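Local coordinates for putative nitrite reductase NADPH (Small subunit) oxidoreductase protein (Vibrio parahaemolyticus RIMD 2210633, PDB 3C0D) that probably serves as the Rieske-like small subunit of an NAD(P)H-dependent nitrite reductase in nitrate assimilation, at residues Met16-Ala21 / Phe33-Ser38; Tyr41-Trp46 / His91-Trp96; Asp47-Ala52 / Gln76-Lys81; Tyr53-Gly58 / Val69-Tyr74. All blocks are in the same frame, centred on the assembly; numbering follows the deposited sequence.

Contact 1 of 4, residues Met16-Ala21 / Phe33-Ser38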
loop_
_atom_site.group_PDB
_atom_site.type_symbol
_atom_site.label_atom_id
_atom_site.label_comp_id
_atom_site.label_asym_id
_atom_site.label_seq_id
_atom_site.Cartn_x
_atom_site.Cartn_y
_atom_site.Cartn_z
HETATM N N MSE A 16 -11.989 -1.737 2.271
HETATM C CA MSE A 16 -12.379 -2.020 3.640
HETATM C C MSE A 16 -11.278 -1.445 4.525
HETATM O O MSE A 16 -10.101 -1.490 4.169
HETATM C CB MSE A 16 -12.480 -3.520 3.878
HETATM C CG MSE A 16 -13.773 -4.155 3.406
HETATM SE SE MSE A 16 -13.845 -6.048 3.905
HETATM C CE MSE A 16 -14.815 -5.891 5.592
ATOM N N PRO A 17 -11.646 -0.891 5.693
ATOM C CA PRO A 17 -10.663 -0.313 6.607
ATOM C C PRO A 17 -9.590 -1.285 7.066
ATOM O O PRO A 17 -9.892 -2.368 7.555
ATOM C CB PRO A 17 -11.526 0.184 7.752
ATOM C CG PRO A 17 -12.780 0.588 7.051
ATOM C CD PRO A 17 -13.009 -0.613 6.173
ATOM N N PHE A 18 -8.335 -0.891 6.879
ATOM C CA PHE A 18 -7.198 -1.704 7.292
ATOM C C PHE A 18 -7.022 -3.015 6.533
ATOM O O PHE A 18 -6.214 -3.849 6.935
ATOM C CB PHE A 18 -7.304 -2.012 8.796
ATOM C CG PHE A 18 -7.376 -0.786 9.661
ATOM C CD1 PHE A 18 -6.285 0.088 9.741
ATOM C CD2 PHE A 18 -8.516 -0.507 10.407
ATOM C CE1 PHE A 18 -6.322 1.222 10.556
ATOM C CE2 PHE A 18 -8.570 0.628 11.233
ATOM C CZ PHE A 18 -7.467 1.488 11.303
ATOM N N ILE A 19 -7.760 -3.194 5.446
ATOM C CA ILE A 19 -7.675 -4.419 4.672
ATOM C C ILE A 19 -7.246 -4.193 3.220
ATOM O O ILE A 19 -7.940 -3.541 2.445
ATOM C CB ILE A 19 -9.018 -5.158 4.740
ATOM C CG1 ILE A 19 -9.265 -5.582 6.192
ATOM C CG2 ILE A 19 -9.009 -6.373 3.815
ATOM C CD1 ILE A 19 -10.603 -6.255 6.436
ATOM N N GLY A 20 -6.095 -4.764 2.867
ATOM C CA GLY A 20 -5.539 -4.605 1.536
ATOM C C GLY A 20 -6.383 -5.029 0.350
ATOM O O GLY A 20 -6.953 -6.115 0.350
ATOM N N ALA A 21 -6.466 -4.151 -0.649
ATOM C CA ALA A 21 -7.195 -4.397 -1.891
ATOM C C ALA A 21 -6.171 -4.276 -3.010
ATOM O O ALA A 21 -5.481 -3.272 -3.113
ATOM C CB ALA A 21 -8.279 -3.358 -2.088
ATOM N N PHE A 33 -4.282 0.315 0.964
ATOM C CA PHE A 33 -4.624 0.152 2.367
ATOM C C PHE A 33 -5.265 1.433 2.873
ATOM O O PHE A 33 -4.591 2.456 3.033
ATOM C CB PHE A 33 -3.370 -0.145 3.189
ATOM C CG PHE A 33 -2.886 -1.558 3.080
ATOM C CD1 PHE A 33 -3.529 -2.585 3.777
ATOM C CD2 PHE A 33 -1.732 -1.861 2.346
ATOM C CE1 PHE A 33 -3.027 -3.908 3.753
ATOM C CE2 PHE A 33 -1.213 -3.180 2.309
ATOM C CZ PHE A 33 -1.865 -4.197 3.018
ATOM N N TYR A 34 -6.566 1.372 3.132
ATOM C CA TYR A 34 -7.296 2.534 3.626
ATOM C C TYR A 34 -7.234 2.635 5.152
ATOM O O TYR A 34 -7.743 1.767 5.852
ATOM C CB TYR A 34 -8.754 2.455 3.154
ATOM C CG TYR A 34 -9.697 3.415 3.837
ATOM C CD1 TYR A 34 -9.365 4.759 3.993
ATOM C CD2 TYR A 34 -10.945 2.988 4.285
ATOM C CE1 TYR A 34 -10.262 5.668 4.582
ATOM C CE2 TYR A 34 -11.855 3.889 4.868
ATOM C CZ TYR A 34 -11.506 5.230 5.008
ATOM O OH TYR A 34 -12.411 6.138 5.520
ATOM N N ILE A 35 -6.598 3.690 5.654
ATOM C CA ILE A 35 -6.492 3.914 7.096
ATOM C C ILE A 35 -7.378 5.111 7.427
ATOM O O ILE A 35 -7.025 6.244 7.103
ATOM C CB ILE A 35 -5.048 4.274 7.530
ATOM C CG1 ILE A 35 -4.043 3.297 6.915
ATOM C CG2 ILE A 35 -4.938 4.222 9.032
ATOM C CD1 ILE A 35 -4.260 1.847 7.342
ATOM N N PRO A 36 -8.535 4.879 8.085
ATOM C CA PRO A 36 -9.472 5.955 8.452
ATOM C C PRO A 36 -8.836 7.281 8.893
ATOM O O PRO A 36 -9.113 8.334 8.308
ATOM C CB PRO A 36 -10.305 5.323 9.558
ATOM C CG PRO A 36 -10.379 3.894 9.125
ATOM C CD PRO A 36 -8.959 3.597 8.684
ATOM N N ASP A 37 -7.972 7.233 9.899
ATOM C CA ASP A 37 -7.341 8.458 10.391
ATOM C C ASP A 37 -6.315 9.086 9.421
ATOM O O ASP A 37 -6.118 10.303 9.426
ATOM C CB ASP A 37 -6.655 8.199 11.747
ATOM C CG ASP A 37 -7.246 7.002 12.501
ATOM O OD1 ASP A 37 -7.090 5.848 12.019
ATOM O OD2 ASP A 37 -7.862 7.215 13.572
ATOM N N SER A 38 -5.689 8.253 8.586
ATOM C CA SER A 38 -4.639 8.689 7.660
ATOM C C SER A 38 -4.957 8.899 6.180
ATOM O O SER A 38 -4.361 9.750 5.535
ATOM C CB SER A 38 -3.464 7.710 7.735
ATOM O OG SER A 38 -2.901 7.665 9.026
#
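Phe-18 lays its ring against Ile-35 and Pro-36 and crosses the isoleucine side chain at about a right angle. Its CD1 meets Ile-35 CD1 at 3.6 Å, and its CE1 reaches Ile-35 CG2. On one face of the same ring sits Pro-36 CD, 4.0 Å from the Phe-18 ring centroid and displaced toward the rim, a CH-pi contact. The ring gets there because CG stands beside the backbone N, anti to the carbonyl carbon (chi1 -57°). The backbone of Phe-18 is tied down as well: its N gives a nearly straight bond to Tyr-34 O (2.9 Å, 172° at the hydrogen). This bond comes from the middle of a type II beta turn, Met-16 to Ile-19, which lies in the loop before strand 21-25 and packs on the end of strand 28-35 in the Rieske-like domain. Pro-17 and Tyr-34 run side by side in the same direction, with Pro-17 CG 4.1 Å from Tyr-34 CE2. Further back, the buried Phe-33 ring turns toward the chain at Gly-20, whose N lies 3.3 Å from Phe-33 CE1. Beyond this pair, Phe-33 packs on Leu-80 and Val-69, whereas Tyr-34 rests on Leu-12 and Leu-15.

Contact 2 of 4, residues Tyr41-Trp46 / His91-Trp96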
loop_
_atom_site.group_PDB
_atom_site.type_symbol
_atom_site.label_atom_id
_atom_site.label_comp_id
_atom_site.label_asym_id
_atom_site.label_seq_id
_atom_site.Cartn_x
_atom_site.Cartn_y
_atom_site.Cartn_z
ATOM N N TYR A 41 -2.961 4.388 1.589
ATOM C CA TYR A 41 -1.563 4.104 1.240
ATOM C C TYR A 41 -1.438 2.954 0.225
ATOM O O TYR A 41 -2.143 1.949 0.314
ATOM C CB TYR A 41 -0.762 3.777 2.496
ATOM C CG TYR A 41 -0.677 4.933 3.452
ATOM C CD1 TYR A 41 -1.739 5.245 4.286
ATOM C CD2 TYR A 41 0.456 5.747 3.494
ATOM C CE1 TYR A 41 -1.685 6.352 5.149
ATOM C CE2 TYR A 41 0.530 6.856 4.346
ATOM C CZ TYR A 41 -0.547 7.157 5.174
ATOM O OH TYR A 41 -0.492 8.270 6.012
ATOM N N ALA A 42 -0.534 3.109 -0.737
ATOM C CA ALA A 42 -0.317 2.108 -1.773
ATOM C C ALA A 42 1.096 1.578 -1.681
ATOM O O ALA A 42 2.029 2.359 -1.529
ATOM C CB ALA A 42 -0.527 2.731 -3.131
ATOM N N VAL A 43 1.266 0.262 -1.780
ATOM C CA VAL A 43 2.600 -0.345 -1.736
ATOM C C VAL A 43 2.606 -1.508 -2.727
ATOM O O VAL A 43 1.541 -2.015 -3.071
ATOM C CB VAL A 43 2.938 -0.899 -0.336
ATOM C CG1 VAL A 43 3.074 0.235 0.667
ATOM C CG2 VAL A 43 1.849 -1.874 0.113
ATOM N N GLN A 44 3.776 -1.934 -3.199
ATOM C CA GLN A 44 3.819 -3.061 -4.127
ATOM C C GLN A 44 3.226 -4.276 -3.431
ATOM O O GLN A 44 3.504 -4.522 -2.255
ATOM C CB GLN A 44 5.244 -3.386 -4.533
ATOM C CG GLN A 44 6.045 -4.086 -3.468
ATOM C CD GLN A 44 7.470 -4.283 -3.908
ATOM O OE1 GLN A 44 8.169 -3.313 -4.219
ATOM N NE2 GLN A 44 7.915 -5.537 -3.952
ATOM N N ASP A 45 2.420 -5.035 -4.166
ATOM C CA ASP A 45 1.769 -6.205 -3.619
ATOM C C ASP A 45 2.712 -7.364 -3.554
ATOM O O ASP A 45 2.547 -8.238 -2.714
ATOM C CB ASP A 45 0.546 -6.586 -4.444
ATOM C CG ASP A 45 -0.297 -7.655 -3.766
ATOM O OD1 ASP A 45 -0.586 -7.513 -2.556
ATOM O OD2 ASP A 45 -0.683 -8.633 -4.438
ATOM N N TRP A 46 3.704 -7.376 -4.432
ATOM C CA TRP A 46 4.688 -8.455 -4.427
ATOM C C TRP A 46 5.630 -8.342 -3.206
ATOM O O TRP A 46 6.232 -7.295 -2.971
ATOM C CB TRP A 46 5.471 -8.416 -5.746
ATOM C CG TRP A 46 6.604 -9.400 -5.881
ATOM C CD1 TRP A 46 7.913 -9.180 -5.589
ATOM C CD2 TRP A 46 6.524 -10.741 -6.382
ATOM N NE1 TRP A 46 8.660 -10.292 -5.882
ATOM C CE2 TRP A 46 7.836 -11.266 -6.372
ATOM C CE3 TRP A 46 5.473 -11.548 -6.847
ATOM C CZ2 TRP A 46 8.127 -12.569 -6.804
ATOM C CZ3 TRP A 46 5.761 -12.843 -7.279
ATOM C CH2 TRP A 46 7.080 -13.337 -7.258
ATOM N N HIS A 91 15.466 -4.359 2.645
ATOM C CA HIS A 91 14.224 -4.426 1.874
ATOM C C HIS A 91 13.280 -3.241 2.060
ATOM O O HIS A 91 13.117 -2.719 3.160
ATOM C CB HIS A 91 13.510 -5.735 2.190
ATOM C CG HIS A 91 14.162 -6.923 1.560
ATOM N ND1 HIS A 91 14.022 -7.220 0.221
ATOM C CD2 HIS A 91 15.008 -7.853 2.065
ATOM C CE1 HIS A 91 14.752 -8.282 -0.072
ATOM N NE2 HIS A 91 15.360 -8.684 1.030
ATOM N N CYS A 92 12.660 -2.828 0.963
ATOM C CA CYS A 92 11.745 -1.699 0.969
ATOM C C CYS A 92 10.725 -1.898 -0.154
ATOM O O CYS A 92 11.084 -2.342 -1.243
ATOM C CB CYS A 92 12.538 -0.403 0.747
ATOM S SG CYS A 92 11.608 1.136 0.961
ATOM N N LEU A 93 9.458 -1.584 0.107
ATOM C CA LEU A 93 8.415 -1.744 -0.904
ATOM C C LEU A 93 8.236 -0.485 -1.744
ATOM O O LEU A 93 8.376 0.636 -1.244
ATOM C CB LEU A 93 7.072 -2.085 -0.251
ATOM C CG LEU A 93 6.892 -3.336 0.611
ATOM C CD1 LEU A 93 5.433 -3.463 1.024
ATOM C CD2 LEU A 93 7.318 -4.554 -0.164
ATOM N N LYS A 94 7.916 -0.659 -3.021
ATOM C CA LYS A 94 7.704 0.498 -3.879
ATOM C C LYS A 94 6.390 1.143 -3.444
ATOM O O LYS A 94 5.440 0.453 -3.051
ATOM C CB LYS A 94 7.648 0.082 -5.355
ATOM C CG LYS A 94 7.528 1.253 -6.311
ATOM C CD LYS A 94 7.667 0.818 -7.759
ATOM C CE LYS A 94 7.552 2.009 -8.723
ATOM N NZ LYS A 94 7.499 1.622 -10.174
ATOM N N THR A 95 6.354 2.473 -3.506
ATOM C CA THR A 95 5.185 3.250 -3.099
ATOM C C THR A 95 4.607 4.107 -4.215
ATOM O O THR A 95 5.302 4.471 -5.154
ATOM C CB THR A 95 5.531 4.196 -1.941
ATOM O OG1 THR A 95 6.696 4.956 -2.290
ATOM C CG2 THR A 95 5.795 3.409 -0.664
ATOM N N TRP A 96 3.326 4.430 -4.098
ATOM C CA TRP A 96 2.647 5.273 -5.076
ATOM C C TRP A 96 1.881 6.369 -4.340
ATOM O O TRP A 96 1.158 6.086 -3.387
ATOM C CB TRP A 96 1.669 4.445 -5.909
ATOM C CG TRP A 96 2.310 3.637 -6.999
ATOM C CD1 TRP A 96 2.409 3.972 -8.321
ATOM C CD2 TRP A 96 2.913 2.347 -6.866
ATOM N NE1 TRP A 96 3.031 2.967 -9.018
ATOM C CE2 TRP A 96 3.352 1.957 -8.150
ATOM C CE3 TRP A 96 3.123 1.481 -5.787
ATOM C CZ2 TRP A 96 3.991 0.734 -8.386
ATOM C CZ3 TRP A 96 3.761 0.258 -6.021
ATOM C CH2 TRP A 96 4.187 -0.100 -7.314
#
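This is a short, splayed antiparallel pairing reinforced by a side-chain amide: strand 39-47 meets the weakly bonded start of strand 95-100, with Val-43 and Thr-95 as a non-hydrogen-bonded pair (CA to CA 4.6 Å) and Gln-44 gripping Lys-94 just beyond it. Gln-44 N donates to Lys-94 O at 2.9 Å through a bent bond, 136° at the hydrogen. In return Lys-94 N donates to Gln-44 OE1 at 2.9 Å, and much straighter, at 164°. The side-chain oxygen thus takes a backbone N-H in place of a second main-chain bond between the two residues. The other end of the amide is held too: NE2 of Gln-44 bonds Trp-46 O at 2.6 Å, with the acceptor close to the amide plane, so both ends of the group fix its rotation. In the larger antiparallel sheet of this Rieske-like domain, strand 39-47 lies between strands 28-35 and 95-100, and strand 95-100 pairs in turn with 104-108. Against the same side chain, Leu-93 crosses Gln-44 at about a right angle, its CD2 3.6 Å from Gln-44 CG, while the other methyl, CD1, lies 3.8 Å from Val-43 CB. Leu-93 also packs on Pro-48. On the sheet face carrying Ala-42 and Trp-96, the CB atoms of these two residues meet at 3.9 Å. The indole of Trp-96 then runs along the strand and brings its CZ3 edge to Gln-44 N, in the ring plane. Lys-94 CG sits over one indole face, offset toward the rim, on the way to a salt bridge between Lys-94 NZ and Glu-28.

Contact 3 of 4, residues Asp47-Ala52 / Gln76-Lys81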
loop_
_atom_site.group_PDB
_atom_site.type_symbol
_atom_site.label_atom_id
_atom_site.label_comp_id
_atom_site.label_asym_id
_atom_site.label_seq_id
_atom_site.Cartn_x
_atom_site.Cartn_y
_atom_site.Cartn_z
ATOM N N ASP A 47 5.715 -9.420 -2.427
ATOM C CA ASP A 47 6.570 -9.505 -1.245
ATOM C C ASP A 47 7.993 -9.850 -1.685
ATOM O O ASP A 47 8.265 -10.969 -2.118
ATOM C CB ASP A 47 6.056 -10.606 -0.320
ATOM C CG ASP A 47 6.965 -10.842 0.869
ATOM O OD1 ASP A 47 8.088 -10.295 0.885
ATOM O OD2 ASP A 47 6.559 -11.581 1.788
ATOM N N PRO A 48 8.927 -8.904 -1.555
ATOM C CA PRO A 48 10.331 -9.112 -1.950
ATOM C C PRO A 48 11.033 -10.236 -1.203
ATOM O O PRO A 48 12.035 -10.764 -1.658
ATOM C CB PRO A 48 10.967 -7.761 -1.668
ATOM C CG PRO A 48 10.194 -7.297 -0.454
ATOM C CD PRO A 48 8.764 -7.648 -0.804
ATOM N N ILE A 49 10.504 -10.581 -0.040
ATOM C CA ILE A 49 11.062 -11.645 0.780
ATOM C C ILE A 49 9.891 -12.597 0.955
ATOM O O ILE A 49 9.067 -12.419 1.866
ATOM C CB ILE A 49 11.447 -11.149 2.196
ATOM C CG1 ILE A 49 12.194 -9.817 2.120
ATOM C CG2 ILE A 49 12.314 -12.186 2.883
ATOM C CD1 ILE A 49 12.422 -9.208 3.475
ATOM N N GLY A 50 9.797 -13.609 0.106
ATOM C CA GLY A 50 8.678 -14.530 0.233
ATOM C C GLY A 50 8.291 -14.876 -1.179
ATOM O O GLY A 50 7.779 -15.961 -1.459
ATOM N N LYS A 51 8.529 -13.909 -2.057
ATOM C CA LYS A 51 8.299 -14.069 -3.472
ATOM C C LYS A 51 6.899 -14.463 -3.925
ATOM O O LYS A 51 6.699 -15.557 -4.460
ATOM C CB LYS A 51 9.323 -15.071 -4.000
ATOM C CG LYS A 51 10.724 -14.723 -3.590
ATOM C CD LYS A 51 11.064 -13.346 -4.098
ATOM C CE LYS A 51 12.486 -12.973 -3.761
ATOM N NZ LYS A 51 12.762 -11.580 -4.198
ATOM N N ALA A 52 5.936 -13.568 -3.733
ATOM C CA ALA A 52 4.568 -13.832 -4.160
ATOM C C ALA A 52 3.704 -12.605 -3.940
ATOM O O ALA A 52 3.918 -11.865 -2.983
ATOM C CB ALA A 52 3.992 -15.023 -3.404
ATOM N N GLN A 76 7.689 -10.441 7.938
ATOM C CA GLN A 76 8.394 -9.164 8.055
ATOM C C GLN A 76 7.420 -7.975 8.027
ATOM O O GLN A 76 6.356 -8.037 7.407
ATOM C CB GLN A 76 9.431 -9.002 6.945
ATOM C CG GLN A 76 10.663 -9.878 7.093
ATOM C CD GLN A 76 10.558 -11.180 6.324
ATOM O OE1 GLN A 76 10.352 -11.177 5.113
ATOM N NE2 GLN A 76 10.709 -12.299 7.022
ATOM N N HIS A 77 7.786 -6.893 8.708
ATOM C CA HIS A 77 6.939 -5.704 8.775
ATOM C C HIS A 77 7.386 -4.629 7.801
ATOM O O HIS A 77 8.558 -4.261 7.753
ATOM C CB HIS A 77 6.944 -5.137 10.192
ATOM C CG HIS A 77 6.234 -6.004 11.183
ATOM N ND1 HIS A 77 4.862 -6.036 11.295
ATOM C CD2 HIS A 77 6.702 -6.906 12.078
ATOM C CE1 HIS A 77 4.513 -6.922 12.212
ATOM N NE2 HIS A 77 5.611 -7.464 12.701
ATOM N N PHE A 78 6.441 -4.114 7.029
ATOM C CA PHE A 78 6.748 -3.070 6.059
ATOM C C PHE A 78 5.938 -1.801 6.301
ATOM O O PHE A 78 4.712 -1.850 6.291
ATOM C CB PHE A 78 6.438 -3.569 4.655
ATOM C CG PHE A 78 7.331 -4.677 4.187
ATOM C CD1 PHE A 78 8.524 -4.392 3.531
ATOM C CD2 PHE A 78 6.946 -6.008 4.335
ATOM C CE1 PHE A 78 9.324 -5.421 3.014
ATOM C CE2 PHE A 78 7.735 -7.040 3.824
ATOM C CZ PHE A 78 8.925 -6.743 3.161
ATOM N N SER A 79 6.619 -0.673 6.499
ATOM C CA SER A 79 5.956 0.616 6.711
ATOM C C SER A 79 5.069 1.055 5.545
ATOM O O SER A 79 5.564 1.208 4.430
ATOM C CB SER A 79 6.987 1.710 6.910
ATOM O OG SER A 79 6.409 2.962 6.572
ATOM N N LEU A 80 3.784 1.304 5.800
ATOM C CA LEU A 80 2.865 1.741 4.739
ATOM C C LEU A 80 3.221 3.103 4.139
ATOM O O LEU A 80 2.870 3.396 2.987
ATOM C CB LEU A 80 1.416 1.793 5.251
ATOM C CG LEU A 80 0.748 0.474 5.654
ATOM C CD1 LEU A 80 -0.700 0.738 6.023
ATOM C CD2 LEU A 80 0.828 -0.533 4.512
ATOM N N LYS A 81 3.909 3.939 4.909
ATOM C CA LYS A 81 4.271 5.253 4.405
ATOM C C LYS A 81 5.507 5.250 3.514
ATOM O O LYS A 81 5.455 5.694 2.364
ATOM C CB LYS A 81 4.486 6.239 5.553
ATOM C CG LYS A 81 4.866 7.623 5.045
ATOM C CD LYS A 81 3.845 8.100 3.998
ATOM C CE LYS A 81 4.385 9.231 3.119
ATOM N NZ LYS A 81 3.450 9.568 1.998
#
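No backbone hydrogen bond joins 47-52 to 76-81, whose closest CA atoms, those of Ile-49 and Gln-76, are 8.1 Å apart; side chains bridge the gap. Ile-49 and Gln-76 cross obliquely, the amide oxygen settling against the branched carbon: OE1 of Gln-76 is 3.1 Å from Ile-49 CB and 3.3 Å from Ile-49 CD1. A bend at chi2 (95°) turns the glutamine amide onto the isoleucine. Pro-48 and Phe-78 approach from opposite directions, and Pro-48 CG comes to 3.9 Å from Phe-78 CZ. The far end of the same ring is also neared by Ile-49, whose CD1 lies 4.3 Å from Phe-78 CZ. Within the loop, Ile-49 N donates to Asp-47 OD1 (2.6 Å) in an Asx turn, meeting it from above the carboxylate plane. Asp-47 OD2 lies against Ser-71 OG, modelled too close for the bond to be more than probable. Asp-47 and Ile-49 probably stand where true Rieske domains carry the cysteine and histidine of the first Cys-X-His ligand loop. Ile-49 also packs on His-91, so the loop between strands 39-47 and 52-53 lies between the approach to strand 95-100 and the outer strand 77-79 of the three-stranded sheet, which pairs with strand 67-70.

Contact 4 of 4, residues Tyr53-Gly58 / Val69-Tyr74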
loop_
_atom_site.group_PDB
_atom_site.type_symbol
_atom_site.label_atom_id
_atom_site.label_comp_id
_atom_site.label_asym_id
_atom_site.label_seq_id
_atom_site.Cartn_x
_atom_site.Cartn_y
_atom_site.Cartn_z
ATOM N N TYR A 53 2.753 -12.372 -4.844
ATOM C CA TYR A 53 1.865 -11.237 -4.692
ATOM C C TYR A 53 1.027 -11.643 -3.518
ATOM O O TYR A 53 0.158 -12.506 -3.655
ATOM C CB TYR A 53 0.944 -11.054 -5.892
ATOM C CG TYR A 53 1.641 -10.838 -7.201
ATOM C CD1 TYR A 53 2.346 -9.663 -7.460
ATOM C CD2 TYR A 53 1.605 -11.814 -8.182
ATOM C CE1 TYR A 53 3.000 -9.467 -8.681
ATOM C CE2 TYR A 53 2.254 -11.637 -9.395
ATOM C CZ TYR A 53 2.940 -10.468 -9.644
ATOM O OH TYR A 53 3.514 -10.294 -10.877
ATOM N N VAL A 54 1.279 -11.025 -2.365
ATOM C CA VAL A 54 0.541 -11.375 -1.169
ATOM C C VAL A 54 0.423 -10.259 -0.130
ATOM O O VAL A 54 -0.215 -10.455 0.915
ATOM C CB VAL A 54 1.180 -12.627 -0.519
ATOM C CG1 VAL A 54 2.484 -12.272 0.165
ATOM C CG2 VAL A 54 0.204 -13.256 0.448
HETATM N N MSE A 55 1.000 -9.093 -0.409
HETATM C CA MSE A 55 0.948 -8.008 0.555
HETATM C C MSE A 55 -0.452 -7.532 0.876
HETATM O O MSE A 55 -0.701 -6.995 1.957
HETATM C CB MSE A 55 1.801 -6.826 0.098
HETATM C CG MSE A 55 3.308 -7.125 0.035
HETATM SE SE MSE A 55 4.130 -7.972 1.631
HETATM C CE MSE A 55 3.864 -6.535 2.923
ATOM N N SER A 56 -1.387 -7.733 -0.038
ATOM C CA SER A 56 -2.738 -7.281 0.245
ATOM C C SER A 56 -3.328 -8.111 1.378
ATOM O O SER A 56 -4.256 -7.695 2.053
ATOM C CB SER A 56 -3.608 -7.403 -1.001
ATOM O OG SER A 56 -4.358 -8.597 -0.991
ATOM N N ARG A 57 -2.756 -9.280 1.611
ATOM C CA ARG A 57 -3.263 -10.171 2.637
ATOM C C ARG A 57 -2.568 -10.025 3.987
ATOM O O ARG A 57 -2.878 -10.751 4.923
ATOM C CB ARG A 57 -3.149 -11.624 2.148
ATOM C CG ARG A 57 -3.930 -11.964 0.861
ATOM C CD ARG A 57 -5.423 -11.762 1.050
ATOM N NE ARG A 57 -5.872 -12.349 2.307
ATOM C CZ ARG A 57 -6.924 -11.921 2.999
ATOM N NH1 ARG A 57 -7.639 -10.895 2.547
ATOM N NH2 ARG A 57 -7.248 -12.506 4.150
ATOM N N GLY A 58 -1.636 -9.090 4.104
ATOM C CA GLY A 58 -0.930 -8.927 5.371
ATOM C C GLY A 58 -1.677 -8.146 6.446
ATOM O O GLY A 58 -2.408 -7.197 6.148
ATOM N N VAL A 69 2.495 -3.058 7.504
ATOM C CA VAL A 69 1.812 -4.298 7.159
ATOM C C VAL A 69 2.794 -5.476 7.229
ATOM O O VAL A 69 3.889 -5.437 6.660
ATOM C CB VAL A 69 1.196 -4.222 5.749
ATOM C CG1 VAL A 69 2.237 -3.789 4.749
ATOM C CG2 VAL A 69 0.630 -5.574 5.370
ATOM N N ALA A 70 2.388 -6.517 7.946
ATOM C CA ALA A 70 3.196 -7.721 8.099
ATOM C C ALA A 70 2.968 -8.700 6.931
ATOM O O ALA A 70 1.829 -9.098 6.649
ATOM C CB ALA A 70 2.855 -8.407 9.428
ATOM N N SER A 71 4.040 -9.082 6.244
ATOM C CA SER A 71 3.874 -10.020 5.147
ATOM C C SER A 71 3.226 -11.267 5.736
ATOM O O SER A 71 3.590 -11.702 6.831
ATOM C CB SER A 71 5.218 -10.385 4.517
ATOM O OG SER A 71 5.035 -11.421 3.567
ATOM N N PRO A 72 2.240 -11.841 5.029
ATOM C CA PRO A 72 1.561 -13.046 5.518
ATOM C C PRO A 72 2.404 -14.317 5.362
ATOM O O PRO A 72 1.942 -15.411 5.690
ATOM C CB PRO A 72 0.293 -13.079 4.688
ATOM C CG PRO A 72 0.736 -12.479 3.407
ATOM C CD PRO A 72 1.580 -11.318 3.824
ATOM N N LEU A 73 3.637 -14.172 4.875
ATOM C CA LEU A 73 4.518 -15.323 4.700
ATOM C C LEU A 73 5.584 -15.421 5.800
ATOM O O LEU A 73 5.395 -16.115 6.800
ATOM C CB LEU A 73 5.182 -15.274 3.314
ATOM C CG LEU A 73 4.255 -15.337 2.084
ATOM C CD1 LEU A 73 5.082 -15.313 0.812
ATOM C CD2 LEU A 73 3.404 -16.593 2.127
ATOM N N TYR A 74 6.703 -14.731 5.621
ATOM C CA TYR A 74 7.776 -14.753 6.614
ATOM C C TYR A 74 7.661 -13.619 7.658
ATOM O O TYR A 74 8.641 -13.206 8.288
ATOM C CB TYR A 74 9.124 -14.721 5.894
ATOM C CG TYR A 74 9.330 -15.937 5.027
ATOM C CD1 TYR A 74 9.518 -17.195 5.598
ATOM C CD2 TYR A 74 9.293 -15.843 3.634
ATOM C CE1 TYR A 74 9.661 -18.347 4.801
ATOM C CE2 TYR A 74 9.438 -16.982 2.822
ATOM C CZ TYR A 74 9.619 -18.233 3.415
ATOM O OH TYR A 74 9.744 -19.370 2.635
#
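Apolar contacts carry most of this interface: Val-54 CG1 packs against the Pro-72 ring, 3.9 Å from Pro-72 CD. The same methyl touches Leu-73, with CG1 of Val-54 4.0 Å from Leu-73 CG. Selenomethionine Met-55 curls, bent at chi2 (-50°) and chi3 (-65°), so that its CE ends 3.7 Å from Val-69 CG1. Its SE passes Ser-71 CB at 3.9 Å, and the same side chain also packs on Phe-78. Backbone proximity comes next: Gly-58 has its bare CA 3.0 Å from Ala-70 O, while Gly-58 O faces Val-69 CG2 at 3.5 Å. Pro-72 CD also packs on Gly-58 CA. The run Ser-71 to Tyr-74 corresponds in sequence to the Cys-X-X-His loop of true Rieske domains, with Ser-71 and Tyr-74 probably at the cysteine and histidine positions; the short 3-10 segment 55-57 backs it. Polar bonds lie within or beyond the segments. Arg-57 N donates to Val-54 O at 2.9 Å and Gly-58 N to Met-55 O, the two bonds that make the 3-10 turn. Leu-73 N makes a weak 3.4 Å bond to Ser-71 OG, an atom that also lies against Asp-47. Beyond the pair, Asp-45 receives the backbone N-H of Ser-56 on its carboxylate.

Contact 1 closes first along the chain; the long loop ended by contact 2 then encloses contact 3, which in turn encloses contact 4. Contacts 3 and 4 are neighbours, with centres about 6 Å apart, and share the three-stranded sheet through strands 77-79 and 67-70. Contact 2 lies about 8 Å from contact 3 and 11 Å from contact 4. Contact 1 is more remote, about 15 Å from contacts 2 and 4 and 17 Å from contact 3, centre to centre. It shares the larger sheet with contact 2 through adjacent strands 28-35 and 39-47. Phe-33, Leu-80, Met-55 and Val-69 link the two sheets, consistent with the base and the cluster-binding subdomain of a Rieske fold, here probably without the cluster ligands.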